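Local coordinates for hypothetical protein AGR_pAT_315 (Agrobacterium tumefaciens str. C58, PDB 1VQY) that is of unknown function but belongs to the NIPSNAP family, whose members adopt the dimeric alpha-beta barrel fold, at residues B[39-52]-B[65-79]. Residues are numbered along the deposited sequence; the frame is centred on the assembly and turned at random.
Sequences IAIQAPILGNLIGY and HMWGYASLDDRAERR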
ATOM      1  N   ILE B  39      22.641  -9.055 -18.402  1.00 16.83           N
ATOM      2  CA  ILE B  39      22.610  -7.782 -19.109  1.00 16.91           C
ATOM      3  C   ILE B  39      23.293  -7.885 -20.493  1.00 16.67           C
ATOM      4  O   ILE B  39      22.915  -7.176 -21.439  1.00 16.59           O
ATOM      5  CB  ILE B  39      23.197  -6.636 -18.211  1.00 17.92           C
ATOM      6  CG1 ILE B  39      22.426  -5.325 -18.408  1.00 18.49           C
ATOM      7  CG2 ILE B  39      24.732  -6.437 -18.450  1.00 17.75           C
ATOM      8  CD1 ILE B  39      20.942  -5.419 -18.207  1.00 17.77           C
ATOM      9  N   ALA B  40      24.255  -8.799 -20.619  1.00 16.16           N
ATOM     10  CA  ALA B  40      24.904  -9.078 -21.905  1.00 17.05           C
ATOM     11  C   ALA B  40      23.964  -9.749 -22.929  1.00 16.98           C
ATOM     12  O   ALA B  40      24.144  -9.593 -24.142  1.00 16.01           O
ATOM     13  CB  ALA B  40      26.176  -9.924 -21.702  1.00 16.50           C
ATOM     14  N   ILE B  41      22.978 -10.491 -22.431  1.00 17.32           N
ATOM     15  CA  ILE B  41      21.924 -11.076 -23.266  1.00 17.15           C
ATOM     16  C   ILE B  41      20.808 -10.080 -23.511  1.00 17.85           C
ATOM     17  O   ILE B  41      20.434  -9.805 -24.638  1.00 18.54           O
ATOM     18  CB  ILE B  41      21.288 -12.296 -22.579  1.00 17.26           C
ATOM     19  CG1 ILE B  41      22.348 -13.359 -22.297  1.00 18.26           C
ATOM     20  CG2 ILE B  41      20.153 -12.876 -23.446  1.00 18.58           C
ATOM     21  CD1 ILE B  41      21.936 -14.398 -21.286  1.00 17.74           C
ATOM     22  N   GLN B  42      20.289  -9.553 -22.408  1.00 19.58           N
ATOM     23  CA  GLN B  42      19.124  -8.677 -22.361  1.00 19.53           C
ATOM     24  C   GLN B  42      19.266  -7.392 -23.205  1.00 20.04           C
ATOM     25  O   GLN B  42      18.396  -7.089 -24.026  1.00 19.59           O
ATOM     26  CB  GLN B  42      18.861  -8.325 -20.874  1.00 19.40           C
ATOM     27  CG  GLN B  42      17.469  -7.832 -20.543  1.00 22.08           C
ATOM     28  CD  GLN B  42      17.202  -7.753 -19.035  1.00 20.31           C
ATOM     29  OE1 GLN B  42      18.103  -7.475 -18.240  1.00 20.89           O
ATOM     30  NE2 GLN B  42      15.951  -8.000 -18.640  1.00 17.53           N
ATOM     31  N   ALA B  43      20.355  -6.644 -23.014  1.00 20.60           N
ATOM     32  CA  ALA B  43      20.438  -5.262 -23.544  1.00 20.31           C
ATOM     33  C   ALA B  43      20.467  -5.159 -25.072  1.00 20.15           C
ATOM     34  O   ALA B  43      19.716  -4.368 -25.643  1.00 21.14           O
ATOM     35  CB  ALA B  43      21.616  -4.487 -22.924  1.00 20.17           C
ATOM     36  N   PRO B  44      21.323  -5.955 -25.740  1.00 20.14           N
ATOM     37  CA  PRO B  44      21.358  -5.946 -27.193  1.00 20.30           C
ATOM     38  C   PRO B  44      20.000  -6.181 -27.857  1.00 20.48           C
ATOM     39  O   PRO B  44      19.748  -5.640 -28.953  1.00 20.33           O
ATOM     40  CB  PRO B  44      22.308  -7.103 -27.517  1.00 21.13           C
ATOM     41  CG  PRO B  44      23.196  -7.188 -26.339  1.00 20.16           C
ATOM     42  CD  PRO B  44      22.320  -6.892 -25.183  1.00 20.37           C
ATOM     43  N   ILE B  45      19.162  -6.987 -27.195  1.00 19.68           N
ATOM     44  CA  ILE B  45      17.867  -7.419 -27.717  1.00 18.11           C
ATOM     45  C   ILE B  45      16.812  -6.363 -27.463  1.00 17.22           C
ATOM     46  O   ILE B  45      16.122  -5.934 -28.372  1.00 16.51           O
ATOM     47  CB  ILE B  45      17.421  -8.763 -27.073  1.00 17.98           C
ATOM     48  CG1 ILE B  45      18.359  -9.886 -27.513  1.00 18.38           C
ATOM     49  CG2 ILE B  45      16.005  -9.117 -27.484  1.00 19.09           C
ATOM     50  CD1 ILE B  45      18.006 -11.264 -26.959  1.00 19.44           C
ATOM     51  N   LEU B  46      16.690  -5.943 -26.213  1.00 17.88           N
ATOM     52  CA  LEU B  46      15.726  -4.901 -25.858  1.00 17.26           C
ATOM     53  C   LEU B  46      16.179  -3.527 -26.396  1.00 15.81           C
ATOM     54  O   LEU B  46      15.363  -2.671 -26.694  1.00 15.49           O
ATOM     55  CB  LEU B  46      15.489  -4.891 -24.347  1.00 16.68           C
ATOM     56  CG  LEU B  46      15.086  -6.252 -23.756  1.00 16.72           C
ATOM     57  CD1 LEU B  46      14.800  -6.085 -22.258  1.00 17.44           C
ATOM     58  CD2 LEU B  46      13.913  -6.888 -24.462  1.00 15.36           C
ATOM     59  N   GLY B  47      17.487  -3.329 -26.511  1.00 16.16           N
ATOM     60  CA  GLY B  47      18.026  -2.296 -27.391  1.00 16.67           C
ATOM     61  C   GLY B  47      18.349  -0.921 -26.825  1.00 16.11           C
ATOM     62  O   GLY B  47      19.156  -0.193 -27.427  1.00 15.93           O
ATOM     63  N   ASN B  48      17.725  -0.547 -25.707  1.00 15.50           N
ATOM     64  CA  ASN B  48      18.024   0.734 -25.065  1.00 16.57           C
ATOM     65  C   ASN B  48      17.869   0.752 -23.530  1.00 16.41           C
ATOM     66  O   ASN B  48      16.901   1.285 -22.993  1.00 15.93           O
ATOM     67  CB  ASN B  48      17.183   1.848 -25.721  1.00 16.77           C
ATOM     68  CG  ASN B  48      17.651   3.236 -25.345  1.00 17.57           C
ATOM     69  OD1 ASN B  48      18.733   3.405 -24.814  1.00 20.01           O
ATOM     70  ND2 ASN B  48      16.825   4.239 -25.622  1.00 17.62           N
ATOM     71  N   LEU B  49      18.850   0.179 -22.836  1.00 16.26           N
ATOM     72  CA  LEU B  49      18.921   0.264 -21.383  1.00 16.15           C
ATOM     73  C   LEU B  49      19.254   1.697 -21.004  1.00 16.41           C
ATOM     74  O   LEU B  49      20.165   2.300 -21.573  1.00 15.91           O
ATOM     75  CB  LEU B  49      19.986  -0.685 -20.825  1.00 14.33           C
ATOM     76  CG  LEU B  49      20.263  -0.602 -19.325  1.00 14.92           C
ATOM     77  CD1 LEU B  49      19.059  -0.961 -18.518  1.00 16.61           C
ATOM     78  CD2 LEU B  49      21.404  -1.519 -18.945  1.00 18.68           C
ATOM     79  N   ILE B  50      18.515   2.236 -20.040  1.00 17.49           N
ATOM     80  CA  ILE B  50      18.691   3.625 -19.616  1.00 18.27           C
ATOM     81  C   ILE B  50      19.479   3.697 -18.316  1.00 17.23           C
ATOM     82  O   ILE B  50      20.435   4.445 -18.211  1.00 17.78           O
ATOM     83  CB  ILE B  50      17.326   4.332 -19.395  1.00 18.39           C
ATOM     84  CG1 ILE B  50      16.445   4.242 -20.649  1.00 18.87           C
ATOM     85  CG2 ILE B  50      17.531   5.775 -18.934  1.00 16.61           C
ATOM     86  CD1 ILE B  50      16.795   5.212 -21.700  1.00 22.27           C
ATOM     87  N   GLY B  51      19.046   2.935 -17.324  1.00 17.30           N
ATOM     88  CA  GLY B  51      19.665   2.948 -16.001  1.00 16.70           C
ATOM     89  C   GLY B  51      19.342   1.699 -15.224  1.00 15.99           C
ATOM     90  O   GLY B  51      18.383   1.016 -15.518  1.00 16.19           O
ATOM     91  N   TYR B  52      20.160   1.382 -14.232  1.00 17.51           N
ATOM     92  CA  TYR B  52      19.971   0.175 -13.421  1.00 16.31           C
ATOM     93  C   TYR B  52      20.438   0.509 -11.992  1.00 16.44           C
ATOM     94  O   TYR B  52      21.606   0.836 -11.782  1.00 14.69           O
ATOM     95  CB  TYR B  52      20.761  -0.992 -14.030  1.00 16.19           C
ATOM     96  CG  TYR B  52      20.118  -2.357 -13.860  1.00 18.94           C
ATOM     97  CD1 TYR B  52      19.879  -2.895 -12.587  1.00 20.68           C
ATOM     98  CD2 TYR B  52      19.764  -3.128 -14.968  1.00 17.84           C
ATOM     99  CE1 TYR B  52      19.302  -4.147 -12.437  1.00 18.81           C
ATOM    100  CE2 TYR B  52      19.174  -4.371 -14.824  1.00 16.74           C
ATOM    101  CZ  TYR B  52      18.950  -4.885 -13.559  1.00 19.12           C
ATOM    102  OH  TYR B  52      18.382  -6.145 -13.418  1.00 19.88           O
ATOM    103  N   HIS B  65      15.141  -0.714 -12.882  1.00 19.28           N
ATOM    104  CA  HIS B  65      15.782  -0.542 -14.198  1.00 20.61           C
ATOM    105  C   HIS B  65      14.851   0.057 -15.246  1.00 21.29           C
ATOM    106  O   HIS B  65      13.650  -0.219 -15.267  1.00 20.06           O
ATOM    107  CB  HIS B  65      16.448  -1.824 -14.718  1.00 20.95           C
ATOM    108  CG  HIS B  65      15.683  -3.086 -14.456  1.00 21.76           C
ATOM    109  ND1 HIS B  65      15.204  -3.887 -15.467  1.00 20.78           N
ATOM    110  CD2 HIS B  65      15.374  -3.721 -13.300  1.00 24.25           C
ATOM    111  CE1 HIS B  65      14.610  -4.946 -14.952  1.00 21.79           C
ATOM    112  NE2 HIS B  65      14.694  -4.865 -13.636  1.00 26.10           N
HETATM  113  N   MSE B  66      15.429   0.908 -16.092  1.00 22.42           N
HETATM  114  CA  MSE B  66      14.684   1.628 -17.110  1.00 24.75           C
HETATM  115  C   MSE B  66      15.119   1.271 -18.511  1.00 20.45           C
HETATM  116  O   MSE B  66      16.317   1.161 -18.797  1.00 19.54           O
HETATM  117  CB  MSE B  66      14.817   3.128 -16.908  1.00 24.67           C
HETATM  118  CG  MSE B  66      13.728   3.719 -16.033  1.00 30.07           C
HETATM  119 SE   MSE B  66      14.328   5.464 -15.362  1.00 37.31          SE
HETATM  120  CE  MSE B  66      12.709   6.043 -14.605  1.00 33.31           C
ATOM    121  N   TRP B  67      14.124   1.121 -19.383  1.00 18.78           N
ATOM    122  CA  TRP B  67      14.327   0.680 -20.763  1.00 17.50           C
ATOM    123  C   TRP B  67      13.611   1.596 -21.721  1.00 17.31           C
ATOM    124  O   TRP B  67      12.422   1.863 -21.529  1.00 17.05           O
ATOM    125  CB  TRP B  67      13.790  -0.728 -20.940  1.00 16.78           C
ATOM    126  CG  TRP B  67      14.504  -1.732 -20.074  1.00 17.93           C
ATOM    127  CD1 TRP B  67      14.158  -2.109 -18.821  1.00 17.57           C
ATOM    128  CD2 TRP B  67      15.701  -2.463 -20.398  1.00 15.36           C
ATOM    129  NE1 TRP B  67      15.048  -3.039 -18.342  1.00 20.63           N
ATOM    130  CE2 TRP B  67      16.006  -3.274 -19.286  1.00 20.09           C
ATOM    131  CE3 TRP B  67      16.539  -2.508 -21.517  1.00 16.70           C
ATOM    132  CZ2 TRP B  67      17.102  -4.148 -19.268  1.00 18.76           C
ATOM    133  CZ3 TRP B  67      17.638  -3.349 -21.496  1.00 17.86           C
ATOM    134  CH2 TRP B  67      17.913  -4.164 -20.379  1.00 17.85           C
ATOM    135  N   GLY B  68      14.336   2.055 -22.756  1.00 16.46           N
ATOM    136  CA  GLY B  68      13.799   2.934 -23.776  1.00 15.29           C
ATOM    137  C   GLY B  68      13.270   2.114 -24.934  1.00 16.50           C
ATOM    138  O   GLY B  68      13.925   1.150 -25.356  1.00 15.51           O
ATOM    139  N   TYR B  69      12.081   2.477 -25.429  1.00 15.82           N
ATOM    140  CA  TYR B  69      11.501   1.862 -26.623  1.00 16.03           C
ATOM    141  C   TYR B  69      10.860   2.908 -27.531  1.00 17.66           C
ATOM    142  O   TYR B  69      10.516   4.012 -27.088  1.00 18.87           O
ATOM    143  CB  TYR B  69      10.444   0.822 -26.262  1.00 15.52           C
ATOM    144  CG  TYR B  69      10.937  -0.382 -25.516  1.00 14.03           C
ATOM    145  CD1 TYR B  69      11.583  -1.425 -26.177  1.00 15.57           C
ATOM    146  CD2 TYR B  69      10.731  -0.505 -24.155  1.00 17.66           C
ATOM    147  CE1 TYR B  69      12.026  -2.550 -25.496  1.00 12.35           C
ATOM    148  CE2 TYR B  69      11.170  -1.617 -23.460  1.00 16.75           C
ATOM    149  CZ  TYR B  69      11.813  -2.641 -24.136  1.00 16.40           C
ATOM    150  OH  TYR B  69      12.245  -3.746 -23.427  1.00 15.59           O
ATOM    151  N   ALA B  70      10.695   2.555 -28.800  1.00 18.33           N
ATOM    152  CA  ALA B  70      10.122   3.481 -29.779  1.00 20.88           C
ATOM    153  C   ALA B  70       8.598   3.517 -29.686  1.00 21.37           C
ATOM    154  O   ALA B  70       7.978   4.574 -29.869  1.00 23.32           O
ATOM    155  CB  ALA B  70      10.566   3.108 -31.201  1.00 21.09           C
ATOM    156  N   SER B  71       8.011   2.352 -29.421  1.00 21.41           N
ATOM    157  CA  SER B  71       6.567   2.202 -29.238  1.00 21.63           C
ATOM    158  C   SER B  71       6.302   1.009 -28.322  1.00 22.56           C
ATOM    159  O   SER B  71       7.240   0.276 -27.962  1.00 23.53           O
ATOM    160  CB  SER B  71       5.881   1.986 -30.580  1.00 20.76           C
ATOM    161  OG  SER B  71       6.209   0.712 -31.112  1.00 21.04           O
ATOM    162  N   LEU B  72       5.043   0.801 -27.942  1.00 22.29           N
ATOM    163  CA  LEU B  72       4.711  -0.340 -27.091  1.00 23.04           C
ATOM    164  C   LEU B  72       4.673  -1.657 -27.867  1.00 23.26           C
ATOM    165  O   LEU B  72       4.903  -2.716 -27.277  1.00 21.62           O
ATOM    166  CB  LEU B  72       3.408  -0.114 -26.322  1.00 23.85           C
ATOM    167  CG  LEU B  72       3.513   0.839 -25.110  1.00 25.06           C
ATOM    168  CD1 LEU B  72       2.147   1.107 -24.514  1.00 27.87           C
ATOM    169  CD2 LEU B  72       4.452   0.315 -24.025  1.00 24.42           C
ATOM    170  N   ASP B  73       4.405  -1.587 -29.179  1.00 23.22           N
ATOM    171  CA  ASP B  73       4.520  -2.763 -30.065  1.00 23.66           C
ATOM    172  C   ASP B  73       5.962  -3.138 -30.320  1.00 22.85           C
ATOM    173  O   ASP B  73       6.289  -4.321 -30.376  1.00 22.60           O
ATOM    174  CB  ASP B  73       3.819  -2.542 -31.412  1.00 24.85           C
ATOM    175  CG  ASP B  73       2.299  -2.588 -31.292  1.00 28.40           C
ATOM    176  OD1 ASP B  73       1.779  -2.464 -30.144  1.00 28.67           O
ATOM    177  OD2 ASP B  73       1.634  -2.735 -32.348  1.00 29.71           O
ATOM    178  N   ASP B  74       6.819  -2.137 -30.496  1.00 22.49           N
ATOM    179  CA  ASP B  74       8.252  -2.390 -30.531  1.00 22.83           C
ATOM    180  C   ASP B  74       8.681  -3.078 -29.248  1.00 21.70           C
ATOM    181  O   ASP B  74       9.449  -4.046 -29.299  1.00 21.58           O
ATOM    182  CB  ASP B  74       9.049  -1.098 -30.683  1.00 24.78           C
ATOM    183  CG  ASP B  74      10.537  -1.350 -30.902  1.00 26.65           C
ATOM    184  OD1 ASP B  74      10.845  -2.057 -31.880  1.00 23.66           O
ATOM    185  OD2 ASP B  74      11.377  -0.831 -30.110  1.00 30.13           O
ATOM    186  N   ARG B  75       8.203  -2.580 -28.105  1.00 19.91           N
ATOM    187  CA  ARG B  75       8.524  -3.224 -26.832  1.00 20.08           C
ATOM    188  C   ARG B  75       8.098  -4.700 -26.856  1.00 21.13           C
ATOM    189  O   ARG B  75       8.876  -5.583 -26.490  1.00 19.04           O
ATOM    190  CB  ARG B  75       7.880  -2.515 -25.639  1.00 18.37           C
ATOM    191  CG  ARG B  75       8.297  -3.164 -24.317  1.00 20.99           C
ATOM    192  CD  ARG B  75       7.636  -2.567 -23.073  1.00 20.97           C
ATOM    193  NE  ARG B  75       6.451  -3.358 -22.795  1.00 26.41           N
ATOM    194  CZ  ARG B  75       6.321  -4.282 -21.854  1.00 23.15           C
ATOM    195  NH1 ARG B  75       7.235  -4.500 -20.935  1.00 22.30           N
ATOM    196  NH2 ARG B  75       5.189  -4.951 -21.799  1.00 31.10           N
ATOM    197  N   ALA B  76       6.863  -4.940 -27.311  1.00 21.92           N
ATOM    198  CA  ALA B  76       6.269  -6.279 -27.331  1.00 22.14           C
ATOM    199  C   ALA B  76       7.057  -7.196 -28.250  1.00 22.11           C
ATOM    200  O   ALA B  76       7.308  -8.368 -27.911  1.00 22.23           O
ATOM    201  CB  ALA B  76       4.818  -6.207 -27.779  1.00 22.17           C
ATOM    202  N   GLU B  77       7.442  -6.659 -29.406  1.00 21.34           N
ATOM    203  CA  GLU B  77       8.279  -7.379 -30.338  1.00 23.51           C
ATOM    204  C   GLU B  77       9.603  -7.823 -29.705  1.00 22.51           C
ATOM    205  O   GLU B  77       9.996  -8.980 -29.821  1.00 21.74           O
ATOM    206  CB  GLU B  77       8.566  -6.516 -31.557  1.00 23.01           C
ATOM    207  CG  GLU B  77       9.450  -7.210 -32.576  1.00 27.59           C
ATOM    208  CD  GLU B  77       9.343  -6.611 -33.969  1.00 30.87           C
ATOM    209  OE1 GLU B  77       8.896  -5.435 -34.085  1.00 42.08           O
ATOM    210  OE2 GLU B  77       9.708  -7.328 -34.942  1.00 36.94           O
ATOM    211  N   ARG B  78      10.269  -6.886 -29.034  1.00 22.96           N
ATOM    212  CA  ARG B  78      11.606  -7.109 -28.474  1.00 21.49           C
ATOM    213  C   ARG B  78      11.567  -7.976 -27.210  1.00 22.00           C
ATOM    214  O   ARG B  78      12.452  -8.813 -26.974  1.00 21.62           O
ATOM    215  CB  ARG B  78      12.272  -5.769 -28.198  1.00 20.11           C
ATOM    216  CG  ARG B  78      12.751  -5.081 -29.450  1.00 20.26           C
ATOM    217  CD  ARG B  78      12.921  -3.586 -29.236  1.00 23.01           C
ATOM    218  NE  ARG B  78      13.552  -2.924 -30.380  1.00 21.61           N
ATOM    219  CZ  ARG B  78      14.856  -2.936 -30.629  1.00 21.13           C
ATOM    220  NH1 ARG B  78      15.693  -3.584 -29.832  1.00 25.41           N
ATOM    221  NH2 ARG B  78      15.328  -2.307 -31.692  1.00 23.49           N
ATOM    222  N   ARG B  79      10.525  -7.798 -26.409  1.00 21.22           N
ATOM    223  CA  ARG B  79      10.367  -8.628 -25.232  1.00 21.25           C
ATOM    224  C   ARG B  79      10.038 -10.061 -25.631  1.00 20.74           C
ATOM    225  O   ARG B  79      10.434 -11.007 -24.940  1.00 21.80           O
ATOM    226  CB  ARG B  79       9.339  -8.030 -24.268  1.00 20.48           C
ATOM    227  CG  ARG B  79       9.899  -6.847 -23.488  1.00 20.82           C
ATOM    228  CD  ARG B  79       9.070  -6.489 -22.269  1.00 22.62           C
ATOM    229  NE  ARG B  79       9.043  -7.560 -21.255  1.00 25.72           N
ATOM    230  CZ  ARG B  79      10.001  -7.797 -20.353  1.00 23.80           C
ATOM    231  NH1 ARG B  79      11.113  -7.059 -20.305  1.00 25.62           N
ATOM    232  NH2 ARG B  79       9.850  -8.798 -19.499  1.00 21.97           N
TER
HETATM  233  O   HOH W   1      15.182  -0.677 -24.298  1.00  6.98           O
HETATM  234  O   HOH W   2      14.873  -0.101 -27.742  1.00 21.06           O
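W67 on strand 62-69 lies flat between L46 and L49, which belong to helix 27-46 and strand 49-55. Its CB leaves the sheet on the face it shares with L49, Y52 and H65. CG lies beside the backbone N (chi1 -62°), which carries the indole under the helix. Along the six-membered ring, CE3 meets L46 CB at 3.8 Å and CZ3 packs on L49 CB. At the far rim, CH2 touches I39 CD1, and CZ2 lies 3.6 Å from Q42 CD. The Q42 amide is turned 56° from the indole plane. L46 CD1 sits over one face, 3.9 Å from the centroid of the W67 six-membered ring, and L49 CD1 covers the opposite face; both are CH-pi contacts. The indole edge is also held. W67 NE1 donates to H65 ND1 at 3.0 Å, nearly in the plane of both rings, which helps set the turn of the imidazole. That imidazole forms an offset stack with Y52, the planes only 5° apart. Y52 OH bonds to Y30 OH on helix 27-46.

The two strands pair antiparallel. G68 N donates to N48 O at 2.7 Å. I50 and G51 both face M66, a classic beta bulge. The end of helix 27-46 is tied to G68 and R78. Waters 1 and 2 each link L46 O to G68 O. R78 NH1 gives I45 O a weak bond, while its NE pairs with D74. On the other face of the sheet, M66 packs on M66 of a second subunit. Helices against one face of an antiparallel sheet with strand order 2-3-1-4 are consistent with the ferredoxin-like fold of dimeric alpha-beta barrel proteins.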